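Local coordinates for protein AvrRpt2 (PDB 6HQZ) that probably acts as a papain-like cysteine protease of the C70 family, a type III effector that Erwinia amylovora delivers into plant cells, at residues E42-S47 with W104-L109; Q53-V58 with V145-L150; N81-L86 with T110-P115; Q98-S103 with N138-W143; I120-D123 with P128-T131. One frame throughout, in Å; residues are numbered along the deposited sequence.

Contact 1: residues E42-S47 with W104-L109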
# COMPACT_ATOMS: atom_id res chain seq x y z
N GLU A 42 -6.77 4.70 30.11
CA GLU A 42 -7.40 6.02 29.96
C GLU A 42 -7.25 6.58 28.54
O GLU A 42 -8.14 7.26 27.99
CB GLU A 42 -6.87 6.95 31.05
CG GLU A 42 -7.30 6.50 32.46
CD GLU A 42 -6.52 5.31 33.03
OE1 GLU A 42 -5.36 5.05 32.58
OE2 GLU A 42 -7.08 4.64 33.95
N LEU A 43 -6.10 6.28 27.95
CA LEU A 43 -5.80 6.67 26.60
C LEU A 43 -6.71 5.89 25.64
O LEU A 43 -7.17 6.47 24.68
CB LEU A 43 -4.33 6.39 26.28
CG LEU A 43 -3.89 6.63 24.83
CD1 LEU A 43 -4.11 8.08 24.52
CD2 LEU A 43 -2.46 6.20 24.57
N TYR A 44 -6.96 4.60 25.91
CA TYR A 44 -7.59 3.75 24.89
C TYR A 44 -9.00 3.33 25.17
O TYR A 44 -9.72 2.84 24.26
CB TYR A 44 -6.73 2.50 24.63
CG TYR A 44 -5.53 2.82 23.85
CD1 TYR A 44 -5.61 3.38 22.59
CD2 TYR A 44 -4.27 2.57 24.35
CE1 TYR A 44 -4.47 3.71 21.85
CE2 TYR A 44 -3.13 2.88 23.63
CZ TYR A 44 -3.21 3.45 22.37
OH TYR A 44 -2.06 3.78 21.65
N ASP A 45 -9.42 3.49 26.41
CA ASP A 45 -10.73 3.01 26.80
C ASP A 45 -11.55 3.93 27.69
O ASP A 45 -12.50 3.48 28.28
CB ASP A 45 -10.61 1.66 27.51
CG ASP A 45 -11.93 0.89 27.51
OD1 ASP A 45 -12.82 1.15 26.65
OD2 ASP A 45 -12.10 0.07 28.41
N SER A 46 -11.21 5.22 27.78
CA SER A 46 -11.96 6.12 28.71
C SER A 46 -13.15 6.70 28.00
O SER A 46 -13.10 6.89 26.82
CB SER A 46 -11.10 7.30 29.19
OG SER A 46 -10.36 6.98 30.35
N SER A 47 -14.22 6.98 28.75
CA SER A 47 -15.33 7.84 28.28
C SER A 47 -15.69 8.93 29.33
O SER A 47 -15.11 8.95 30.41
CB SER A 47 -16.56 7.00 27.94
OG SER A 47 -17.46 7.75 27.13
N TRP A 104 -4.16 -3.06 28.60
CA TRP A 104 -4.00 -2.40 27.34
C TRP A 104 -2.48 -2.31 27.05
O TRP A 104 -1.67 -2.16 27.97
CB TRP A 104 -4.62 -1.00 27.35
CG TRP A 104 -6.12 -1.07 27.35
CD1 TRP A 104 -6.91 -1.22 28.46
CD2 TRP A 104 -6.97 -1.15 26.24
NE1 TRP A 104 -8.23 -1.32 28.09
CE2 TRP A 104 -8.29 -1.27 26.73
CE3 TRP A 104 -6.77 -1.11 24.85
CZ2 TRP A 104 -9.40 -1.34 25.88
CZ3 TRP A 104 -7.84 -1.22 24.03
CH2 TRP A 104 -9.16 -1.31 24.56
N HIS A 105 -2.17 -2.37 25.79
CA HIS A 105 -0.78 -2.35 25.29
C HIS A 105 -0.67 -1.58 23.98
O HIS A 105 -1.65 -1.43 23.25
CB HIS A 105 -0.30 -3.82 25.08
CG HIS A 105 -0.26 -4.58 26.34
ND1 HIS A 105 0.87 -4.67 27.11
CD2 HIS A 105 -1.25 -5.17 27.06
CE1 HIS A 105 0.61 -5.37 28.19
NE2 HIS A 105 -0.68 -5.66 28.20
N MET A 106 0.56 -1.19 23.64
CA MET A 106 0.84 -0.58 22.39
C MET A 106 1.86 -1.40 21.65
O MET A 106 2.81 -1.88 22.28
CB MET A 106 1.39 0.80 22.60
CG MET A 106 0.42 1.84 23.05
SD MET A 106 1.32 3.36 23.33
CE MET A 106 1.78 3.73 21.65
N SER A 107 1.66 -1.55 20.33
CA SER A 107 2.55 -2.32 19.48
C SER A 107 2.65 -1.64 18.17
O SER A 107 1.90 -0.70 17.88
CB SER A 107 2.02 -3.73 19.30
OG SER A 107 2.05 -4.45 20.53
N VAL A 108 3.59 -2.09 17.34
CA VAL A 108 3.79 -1.49 16.04
C VAL A 108 3.53 -2.43 14.93
O VAL A 108 4.23 -3.44 14.82
CB VAL A 108 5.25 -0.95 15.89
CG1 VAL A 108 5.40 -0.36 14.46
CG2 VAL A 108 5.54 0.13 16.94
N LEU A 109 2.52 -2.09 14.12
CA LEU A 109 2.12 -2.83 12.93
C LEU A 109 3.15 -2.59 11.85
O LEU A 109 3.44 -1.41 11.53
CB LEU A 109 0.79 -2.37 12.39
CG LEU A 109 0.25 -3.17 11.21
CD1 LEU A 109 0.01 -4.67 11.52
CD2 LEU A 109 -1.01 -2.45 10.78
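Tyr44 of helix 40-45 and the following Asp45 lie against the indole of Trp104, the first residue of strand 104-113. The methylene of Tyr44 does the touching: CB sits over the six-membered ring of Trp104 in a CH-pi contact, 4.0 Å from its centroid and 27° off the normal, with CE3 of Trp104 the nearest atom to Tyr44 CB at 3.6 Å. Tyr44 CG lies beside the backbone N (chi1 -74°), which carries the phenol past the indole and along the sheet to Met106. There the two side chains cross at about a right angle, and Met106 CG meets the rim of the phenol near its plane, 3.4 Å from Tyr44 OH. Leu43 CG covers one face of the same phenol. Asp45 comes to the benzo end of the indole, its CB 3.6 Å from Trp104 CZ2, and the carboxylate plane is turned 42° from the ring. Asp45 OD1 has a weak, long ion pair with Arg144, while Ala142 touches both Tyr44 and Trp104. Beyond the phenol, Met106 packs on Trp21 and Cys24 of helix 19-27. No hydrogen bond crosses between the two segments, so this part of the chain is held on the sheet by shape and dispersion: methylene on indole, thioether chain on phenol rim, with the one carboxylate at the edge of the contact.

Contact 2: residues Q53-V58 with V145-L150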
# COMPACT_ATOMS: atom_id res chain seq x y z
N GLN A 53 -10.59 14.60 28.05
CA GLN A 53 -9.29 15.12 28.46
C GLN A 53 -8.18 14.42 27.77
O GLN A 53 -7.30 15.10 27.26
CB GLN A 53 -8.99 14.97 29.97
CG GLN A 53 -7.53 15.36 30.35
CD GLN A 53 -7.22 15.52 31.84
OE1 GLN A 53 -8.08 15.85 32.65
NE2 GLN A 53 -5.95 15.32 32.19
N GLN A 54 -8.16 13.08 27.85
CA GLN A 54 -7.10 12.30 27.25
C GLN A 54 -7.19 12.47 25.72
O GLN A 54 -6.15 12.47 25.07
CB GLN A 54 -7.09 10.79 27.66
CG GLN A 54 -6.21 10.43 28.88
CD GLN A 54 -4.68 10.35 28.61
OE1 GLN A 54 -3.98 11.39 28.49
NE2 GLN A 54 -4.14 9.13 28.60
N ARG A 55 -8.40 12.65 25.17
CA ARG A 55 -8.55 13.00 23.75
C ARG A 55 -7.88 14.33 23.40
O ARG A 55 -7.20 14.43 22.38
CB ARG A 55 -10.03 13.04 23.30
CG ARG A 55 -10.27 13.38 21.80
CD ARG A 55 -9.49 12.42 20.86
NE ARG A 55 -9.71 12.74 19.45
CZ ARG A 55 -9.06 12.18 18.43
NH1 ARG A 55 -8.10 11.29 18.63
NH2 ARG A 55 -9.35 12.55 17.18
N GLU A 56 -8.05 15.34 24.25
CA GLU A 56 -7.37 16.64 24.08
C GLU A 56 -5.83 16.52 24.18
O GLU A 56 -5.11 17.04 23.33
CB GLU A 56 -7.85 17.68 25.10
CG GLU A 56 -7.21 19.06 24.88
CD GLU A 56 -8.01 20.22 25.44
OE1 GLU A 56 -8.55 20.12 26.56
OE2 GLU A 56 -8.06 21.27 24.76
N ASP A 57 -5.37 15.83 25.23
CA ASP A 57 -3.94 15.56 25.46
C ASP A 57 -3.27 14.87 24.28
O ASP A 57 -2.20 15.26 23.84
CB ASP A 57 -3.73 14.68 26.69
CG ASP A 57 -4.00 15.40 27.98
OD1 ASP A 57 -4.07 16.65 28.00
OD2 ASP A 57 -4.14 14.69 29.01
N VAL A 58 -3.91 13.85 23.77
CA VAL A 58 -3.36 13.15 22.63
C VAL A 58 -3.35 13.95 21.32
O VAL A 58 -2.42 13.82 20.54
CB VAL A 58 -4.09 11.83 22.40
CG1 VAL A 58 -3.54 11.08 21.21
CG2 VAL A 58 -3.91 10.96 23.63
N VAL A 145 -11.64 4.74 20.62
CA VAL A 145 -10.97 6.06 20.52
C VAL A 145 -10.50 6.27 19.09
O VAL A 145 -10.05 5.30 18.44
CB VAL A 145 -9.80 6.24 21.50
CG1 VAL A 145 -10.35 6.24 22.94
CG2 VAL A 145 -8.70 5.21 21.33
N PRO A 146 -10.57 7.49 18.61
CA PRO A 146 -10.15 7.73 17.23
C PRO A 146 -8.65 7.59 17.03
O PRO A 146 -8.21 7.48 15.88
CB PRO A 146 -10.57 9.19 16.97
CG PRO A 146 -11.51 9.50 18.04
CD PRO A 146 -11.17 8.69 19.22
N HIS A 147 -7.88 7.58 18.11
CA HIS A 147 -6.40 7.55 18.04
C HIS A 147 -5.85 6.17 18.26
O HIS A 147 -4.72 6.03 18.66
CB HIS A 147 -5.75 8.56 18.98
CG HIS A 147 -6.30 8.55 20.37
ND1 HIS A 147 -7.35 9.35 20.75
CD2 HIS A 147 -5.94 7.84 21.47
CE1 HIS A 147 -7.62 9.13 22.03
NE2 HIS A 147 -6.79 8.19 22.48
N ALA A 148 -6.66 5.17 17.96
CA ALA A 148 -6.32 3.78 18.10
C ALA A 148 -5.05 3.41 17.32
O ALA A 148 -4.30 2.54 17.78
CB ALA A 148 -7.50 2.90 17.72
N MET A 149 -4.82 4.06 16.16
CA MET A 149 -3.76 3.67 15.22
C MET A 149 -3.11 4.97 14.78
O MET A 149 -3.78 5.80 14.13
CB MET A 149 -4.41 2.98 14.01
CG MET A 149 -4.85 1.52 14.31
SD MET A 149 -5.81 0.90 12.95
CE MET A 149 -4.58 0.68 11.73
N LEU A 150 -1.84 5.17 15.18
CA LEU A 150 -1.11 6.36 14.91
C LEU A 150 0.05 6.08 13.97
O LEU A 150 0.68 5.00 14.00
CB LEU A 150 -0.56 7.00 16.18
CG LEU A 150 -1.58 7.60 17.14
CD1 LEU A 150 -0.86 8.17 18.36
CD2 LEU A 150 -2.43 8.71 16.53
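Arg55 of helix 49-65 reaches across to Pro146 and His147 in the turn that precedes strand 149-152. Beyond CB, CG is anti to the backbone N, and the chain then bends about the CB-CG bond (chi2 55°) toward the turn. CD is the first atom to arrive, 3.7 Å from His147 ND1. NE follows beside the proline ring, and CZ lies 3.7 Å from Pro146 CG, so that the pyrrolidine covers one face of the guanidinium. At the tip the two nitrogens part. NH1 donates to His147 ND1 at 3.0 Å with an N-H...N angle of 142°; it lies close to the imidazole plane, and the two flat groups are only 13° from coplanar. NH2 keeps Pro146 CB at 3.6 Å and makes a salt bridge with Glu69 OE2 on the outer strand 67-69. The imidazole is thus gripped at both nitrogens: ND1 accepts from the arginine, and NE2 is bonded to Leu43 O. Its faces are filled too: Val58 CG1 stands over one, 4.1 Å from the centroid in a CH-pi contact, and Val145 CB lies over the opposite one. His147 CG occupies the position between backbone N and carbonyl carbon, which turns the ring out of the turn and toward the helix. The arrangement is helix 49-65 packed on the type I beta turn, Val145 to Ala148, that leads into strand 149-152 of the papain-like fold.

Contact 3: residues N81-L86 with T110-P115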
# COMPACT_ATOMS: atom_id res chain seq x y z
N ASN A 81 -6.05 -6.69 3.05
CA ASN A 81 -5.65 -5.74 2.02
C ASN A 81 -5.68 -4.29 2.52
O ASN A 81 -4.79 -3.51 2.21
CB ASN A 81 -6.53 -5.83 0.77
CG ASN A 81 -6.28 -7.08 -0.04
OD1 ASN A 81 -5.22 -7.70 0.05
ND2 ASN A 81 -7.25 -7.47 -0.81
N GLU A 82 -6.71 -3.92 3.27
CA GLU A 82 -6.78 -2.53 3.72
C GLU A 82 -5.67 -2.15 4.67
O GLU A 82 -5.10 -1.08 4.55
CB GLU A 82 -8.14 -2.15 4.33
CG GLU A 82 -8.25 -0.66 4.66
CD GLU A 82 -7.78 0.35 3.57
OE1 GLU A 82 -7.90 0.17 2.28
OE2 GLU A 82 -7.34 1.43 4.03
N LEU A 83 -5.38 -3.00 5.64
CA LEU A 83 -4.17 -2.73 6.47
C LEU A 83 -2.86 -2.58 5.64
O LEU A 83 -2.02 -1.73 5.92
CB LEU A 83 -3.99 -3.80 7.51
CG LEU A 83 -5.07 -3.70 8.63
CD1 LEU A 83 -4.97 -4.94 9.53
CD2 LEU A 83 -4.96 -2.41 9.41
N GLY A 84 -2.71 -3.42 4.63
CA GLY A 84 -1.54 -3.34 3.73
C GLY A 84 -1.48 -2.01 3.00
O GLY A 84 -0.43 -1.35 2.92
N ASN A 85 -2.63 -1.62 2.47
CA ASN A 85 -2.73 -0.33 1.84
C ASN A 85 -2.28 0.76 2.83
O ASN A 85 -1.48 1.61 2.48
CB ASN A 85 -4.17 -0.15 1.37
CG ASN A 85 -4.45 1.18 0.73
OD1 ASN A 85 -3.58 1.83 0.12
ND2 ASN A 85 -5.73 1.57 0.79
N LEU A 86 -2.79 0.72 4.07
CA LEU A 86 -2.45 1.72 5.09
C LEU A 86 -0.95 1.78 5.40
O LEU A 86 -0.37 2.87 5.47
CB LEU A 86 -3.25 1.50 6.39
CG LEU A 86 -4.72 1.96 6.27
CD1 LEU A 86 -5.55 1.52 7.48
CD2 LEU A 86 -4.82 3.47 6.10
N THR A 110 3.67 -3.66 11.30
CA THR A 110 4.72 -3.56 10.22
C THR A 110 4.40 -4.23 8.87
O THR A 110 5.05 -3.92 7.85
CB THR A 110 6.07 -4.12 10.68
OG1 THR A 110 5.97 -5.57 10.81
CG2 THR A 110 6.50 -3.41 11.97
N GLY A 111 3.55 -5.25 8.88
CA GLY A 111 3.19 -5.93 7.70
C GLY A 111 2.00 -6.83 7.85
O GLY A 111 1.42 -6.93 8.92
N ILE A 112 1.64 -7.50 6.77
CA ILE A 112 0.47 -8.44 6.73
C ILE A 112 0.95 -9.72 6.14
O ILE A 112 1.65 -9.73 5.09
CB ILE A 112 -0.68 -7.88 5.86
CG1 ILE A 112 -1.15 -6.52 6.40
CG2 ILE A 112 -1.86 -8.87 5.76
CD1 ILE A 112 -1.69 -6.55 7.84
N ASP A 113 0.57 -10.79 6.80
CA ASP A 113 0.74 -12.10 6.30
C ASP A 113 -0.61 -12.55 5.70
O ASP A 113 -1.49 -13.05 6.42
CB ASP A 113 1.25 -13.01 7.44
CG ASP A 113 1.33 -14.49 7.06
OD1 ASP A 113 0.78 -14.93 6.01
OD2 ASP A 113 1.94 -15.24 7.85
N LYS A 114 -0.76 -12.42 4.37
CA LYS A 114 -2.02 -12.77 3.73
C LYS A 114 -2.34 -14.24 3.82
O LYS A 114 -3.45 -14.58 4.19
CB LYS A 114 -2.05 -12.39 2.25
CG LYS A 114 -2.48 -10.97 1.95
CD LYS A 114 -3.99 -10.79 1.94
CE LYS A 114 -4.71 -11.48 0.79
NZ LYS A 114 -6.10 -10.99 0.77
N PRO A 115 -1.39 -15.12 3.43
CA PRO A 115 -1.73 -16.56 3.45
C PRO A 115 -2.29 -17.08 4.77
O PRO A 115 -3.14 -17.96 4.75
CB PRO A 115 -0.37 -17.25 3.16
CG PRO A 115 0.39 -16.26 2.34
CD PRO A 115 -0.07 -14.89 2.81
O HOH W 1 -7.87 -8.59 2.18
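Lys114 NZ makes two weak bonds, to Asn81 OD1 at 3.5 Å and to a water 3.3 Å from NZ. The same water accepts a firmer bond from the backbone, 2.8 Å from Asn81 N, and so bridges the first turn of helix 80-90 to the lysine. Two successive bends in the Lys114 chain (chi2 -82°, chi3 -68°) curl its amine back over the helix start. This polar rim borders an apolar core. Ile112 CD1 rests on Leu83 CB at 3.6 Å, the two side chains crossing at about a right angle. Gly84 N lies 3.9 Å from Ile112 CG1, where the helix backbone itself meets the isoleucine. Ile119 and Ala80 also pack on Ile112, while Leu134 and Phe137 of helix 134-140 lie on Leu83. On another side of the helix, Asn85 packs on Cys88 of the second subunit; Cys88 is the residue of the interchain disulfide. The strand is irregular just before Ile112: Thr110 and Gly111 both face Ile120 in a classic beta bulge, in a strand of the antiparallel sheet against which helix 80-90 lies.

Contact 4: residues Q98-S103 with N138-W143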
# COMPACT_ATOMS: atom_id res chain seq x y z
N GLN A 98 -6.24 -4.47 23.49
CA GLN A 98 -6.50 -5.02 24.78
C GLN A 98 -6.21 -6.52 24.79
O GLN A 98 -6.75 -7.27 23.96
CB GLN A 98 -7.94 -4.71 25.23
CG GLN A 98 -8.22 -5.08 26.68
CD GLN A 98 -9.64 -4.76 27.14
OE1 GLN A 98 -10.55 -4.75 26.34
NE2 GLN A 98 -9.79 -4.48 28.42
N THR A 99 -5.47 -6.98 25.79
CA THR A 99 -5.11 -8.36 25.80
C THR A 99 -6.20 -9.20 26.44
O THR A 99 -7.06 -8.69 27.19
CB THR A 99 -3.76 -8.61 26.52
OG1 THR A 99 -3.83 -8.16 27.88
CG2 THR A 99 -2.65 -7.92 25.81
N PRO A 100 -6.14 -10.51 26.19
CA PRO A 100 -7.03 -11.35 26.88
C PRO A 100 -7.02 -11.17 28.38
O PRO A 100 -8.05 -11.13 28.98
CB PRO A 100 -6.47 -12.76 26.56
CG PRO A 100 -5.99 -12.62 25.16
CD PRO A 100 -5.40 -11.24 25.13
N ALA A 101 -5.84 -11.05 28.96
CA ALA A 101 -5.66 -10.83 30.37
C ALA A 101 -6.25 -9.50 30.90
O ALA A 101 -6.39 -9.37 32.10
CB ALA A 101 -4.17 -10.99 30.74
N GLY A 102 -6.61 -8.54 30.03
CA GLY A 102 -7.41 -7.35 30.38
C GLY A 102 -6.68 -6.00 30.29
O GLY A 102 -7.29 -4.92 30.17
N SER A 103 -5.38 -6.05 30.25
CA SER A 103 -4.57 -4.85 30.13
C SER A 103 -4.43 -4.34 28.69
O SER A 103 -4.57 -5.07 27.71
CB SER A 103 -3.22 -5.10 30.76
OG SER A 103 -2.65 -6.13 30.06
N ASN A 138 -8.69 -7.21 14.98
CA ASN A 138 -9.97 -6.57 14.91
C ASN A 138 -10.80 -6.64 16.22
O ASN A 138 -11.55 -5.72 16.58
CB ASN A 138 -10.80 -7.13 13.73
CG ASN A 138 -10.31 -6.63 12.40
OD1 ASN A 138 -10.04 -5.43 12.23
ND2 ASN A 138 -10.26 -7.55 11.40
N GLN A 139 -10.71 -7.76 16.88
CA GLN A 139 -11.45 -7.91 18.15
C GLN A 139 -10.91 -7.01 19.24
O GLN A 139 -11.68 -6.51 20.05
CB GLN A 139 -11.33 -9.31 18.66
CG GLN A 139 -12.05 -9.53 20.00
CD GLN A 139 -11.77 -10.93 20.52
OE1 GLN A 139 -11.38 -11.82 19.74
NE2 GLN A 139 -11.95 -11.14 21.83
N ARG A 140 -9.60 -6.79 19.22
CA ARG A 140 -8.91 -6.20 20.39
C ARG A 140 -8.40 -4.81 20.20
O ARG A 140 -8.03 -4.19 21.17
CB ARG A 140 -7.76 -7.12 20.79
CG ARG A 140 -8.25 -8.51 21.12
CD ARG A 140 -7.14 -9.42 21.57
NE ARG A 140 -7.75 -10.64 22.10
CZ ARG A 140 -8.37 -10.69 23.28
NH1 ARG A 140 -8.41 -9.60 24.09
NH2 ARG A 140 -8.97 -11.80 23.66
N LEU A 141 -8.47 -4.28 18.98
CA LEU A 141 -8.08 -2.91 18.73
C LEU A 141 -8.90 -1.93 19.54
O LEU A 141 -10.10 -2.21 19.85
CB LEU A 141 -8.25 -2.57 17.23
CG LEU A 141 -7.79 -1.20 16.78
CD1 LEU A 141 -6.28 -0.97 16.89
CD2 LEU A 141 -8.21 -1.00 15.32
N ALA A 142 -8.27 -0.84 19.92
CA ALA A 142 -8.96 0.22 20.68
C ALA A 142 -10.00 1.04 19.88
O ALA A 142 -9.92 2.23 19.87
CB ALA A 142 -7.93 1.15 21.29
N TRP A 143 -11.03 0.39 19.40
CA TRP A 143 -12.07 1.00 18.56
C TRP A 143 -12.76 2.18 19.18
O TRP A 143 -13.23 3.04 18.48
CB TRP A 143 -13.10 -0.04 18.19
CG TRP A 143 -12.59 -1.08 17.34
CD1 TRP A 143 -12.29 -2.33 17.69
CD2 TRP A 143 -12.29 -0.96 15.96
NE1 TRP A 143 -11.84 -3.04 16.61
CE2 TRP A 143 -11.81 -2.21 15.53
CE3 TRP A 143 -12.40 0.07 15.03
CZ2 TRP A 143 -11.41 -2.47 14.20
CZ3 TRP A 143 -12.06 -0.19 13.68
CH2 TRP A 143 -11.54 -1.44 13.30
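Arg140 holds the backbone of Gln98 at both its N and its O. Arg140 O, in helix 134-140, accepts from Gln98 N at 2.9 Å, and Arg140 NH1 donates back to Gln98 O, also at 2.9 Å, with an N-H...O angle of 156°. That oxygen lies in the guanidinium plane, although the donor stands above the carbonyl plane of Gln98. An extended run from CG to NE carries the arginine alongside this carbonyl, its CD passing 3.2 Å from Gln98 O. Pro100 closes one face of the guanidinium: its CD sits over the centre, 3.5 Å from Arg140 CZ, while Gln139 NE2 lies over the opposite face. Here strand 93-98 ends and a connection, with a type I beta turn from Thr99 to Gly102, folds back into the antiparallel strand 104-113. Pro100, though exposed, still packs on the arginine; beyond it the contact thins out, and the exposed Ala101 and Gly102 touch nothing across. That side relies on bonds of its own: Gln98 NE2 holds Gly102 O at 3.1 Å, and Ser103 O receives both Thr99 N and Thr99 OG1. Across from it, Trp143 NE1 donates to Asn138 O at 2.7 Å.

Contact 5: residues I120-D123 with P128-T131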
# COMPACT_ATOMS: atom_id res chain seq x y z
N ILE A 120 1.61 -8.53 11.28
CA ILE A 120 2.97 -8.66 11.71
C ILE A 120 3.30 -7.40 12.51
O ILE A 120 3.10 -6.31 12.03
CB ILE A 120 3.96 -8.76 10.52
CG1 ILE A 120 3.48 -9.85 9.54
CG2 ILE A 120 5.31 -9.05 11.03
CD1 ILE A 120 4.25 -9.91 8.25
N PHE A 121 3.86 -7.58 13.71
CA PHE A 121 4.04 -6.44 14.58
C PHE A 121 5.20 -6.63 15.52
O PHE A 121 5.56 -7.77 15.89
CB PHE A 121 2.75 -6.15 15.38
CG PHE A 121 2.38 -7.20 16.37
CD1 PHE A 121 1.75 -8.40 15.96
CD2 PHE A 121 2.65 -7.02 17.72
CE1 PHE A 121 1.39 -9.36 16.91
CE2 PHE A 121 2.27 -7.98 18.69
CZ PHE A 121 1.68 -9.16 18.30
N HIS A 122 5.79 -5.50 15.89
CA HIS A 122 6.82 -5.41 16.90
C HIS A 122 6.09 -5.15 18.23
O HIS A 122 5.40 -4.16 18.36
CB HIS A 122 7.74 -4.20 16.69
CG HIS A 122 8.74 -4.37 15.59
ND1 HIS A 122 9.04 -5.60 15.05
CD2 HIS A 122 9.53 -3.47 14.97
CE1 HIS A 122 9.95 -5.45 14.10
NE2 HIS A 122 10.30 -4.17 14.07
N ASP A 123 6.37 -5.99 19.21
CA ASP A 123 5.78 -5.87 20.56
C ASP A 123 6.90 -5.48 21.52
O ASP A 123 7.84 -6.25 21.76
CB ASP A 123 5.17 -7.19 20.96
CG ASP A 123 4.38 -7.11 22.28
OD1 ASP A 123 4.87 -6.58 23.27
OD2 ASP A 123 3.30 -7.67 22.34
N PRO A 128 10.39 -8.62 18.41
CA PRO A 128 10.12 -8.21 17.05
C PRO A 128 9.37 -9.24 16.21
O PRO A 128 9.52 -10.40 16.42
CB PRO A 128 11.55 -8.04 16.43
CG PRO A 128 12.42 -8.89 17.25
CD PRO A 128 11.81 -8.93 18.62
N ASP A 129 8.70 -8.76 15.17
CA ASP A 129 8.19 -9.61 14.08
C ASP A 129 7.31 -10.75 14.59
O ASP A 129 7.33 -11.85 14.08
CB ASP A 129 9.36 -10.15 13.22
CG ASP A 129 10.12 -9.02 12.58
OD1 ASP A 129 9.46 -8.06 12.17
OD2 ASP A 129 11.34 -9.09 12.51
N LEU A 130 6.53 -10.46 15.61
CA LEU A 130 5.47 -11.39 16.01
C LEU A 130 4.32 -11.30 14.97
O LEU A 130 4.19 -10.34 14.19
CB LEU A 130 4.90 -11.05 17.36
CG LEU A 130 5.85 -10.91 18.58
CD1 LEU A 130 5.02 -10.66 19.87
CD2 LEU A 130 6.82 -12.07 18.68
N THR A 131 3.47 -12.31 14.98
CA THR A 131 2.19 -12.15 14.28
C THR A 131 1.06 -12.50 15.23
O THR A 131 1.24 -13.29 16.11
CB THR A 131 2.05 -13.06 13.03
OG1 THR A 131 1.81 -14.43 13.38
CG2 THR A 131 3.29 -12.97 12.16
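Phe121 and Leu130 form an antiparallel hydrogen-bonded pair, with Phe121 N donating to Leu130 O at 2.8 Å while the return bond from Leu130 N to Phe121 O is weak, its angle at the hydrogen only 127°. Next to them Ile120 and Thr131 make a non-hydrogen-bonded pair, beside which runs a CA-H...O contact, Ile120 CA to Leu130 O 3.2 Å. The side chains of Phe121 and Leu130 share a face of the sheet. Leu130 CB stands over the phenyl ring, 4.1 Å from its centroid and 20° off the normal, and Leu130 CD1 runs on to Asp123 CB at 3.6 Å. The ring is swung back over its partner strand because Phe121 CG lies between the backbone N and the carbonyl carbon (chi1 67°). On the other face Ile120 CG1 and Thr131 CG2 lie side by side. Toward the turn the pairing is handed to a side chain: His122 ND1 accepts from Asp129 N at 3.2 Å, the donor lying in the imidazole plane. Asp129, with a left-handed backbone, sets its OD1 3.3 Å from His122 CE1. Tyr10 meets the imidazole edge-to-face; Asp123 OD1 receives Gln125 N within the turn. With ND1 accepting a backbone N-H and NE2 bonded to Val8 O, the rotation of the His122 ring is fixed, and its imidazole extends the hairpin's bonding past the point where the strands part.

Contacts 1, 3 and 5 lie along strands 104-113, 118-123 and 130-133 of one antiparallel sheet, the last at its edge. Contacts 1 and 3 use the two halves of strand 104-113, their centres about 21 Å apart, and contact 5 is joined to both through backbone bonds. Contact 2 touches contact 1 (centres about 9 Å apart) through Leu43 of helix 40-45, which packs on Val58 of helix 49-65 and bonds to His147. Contact 4 meets contact 1 at Trp104 and Ala142, their centres about 8 Å apart. Along the chain, the segments of contacts 1, 3 and 4 alternate, while contact 2 spans contacts 3, 4 and 5. Distant parts of this protease domain are thereby interlocked around a single sheet.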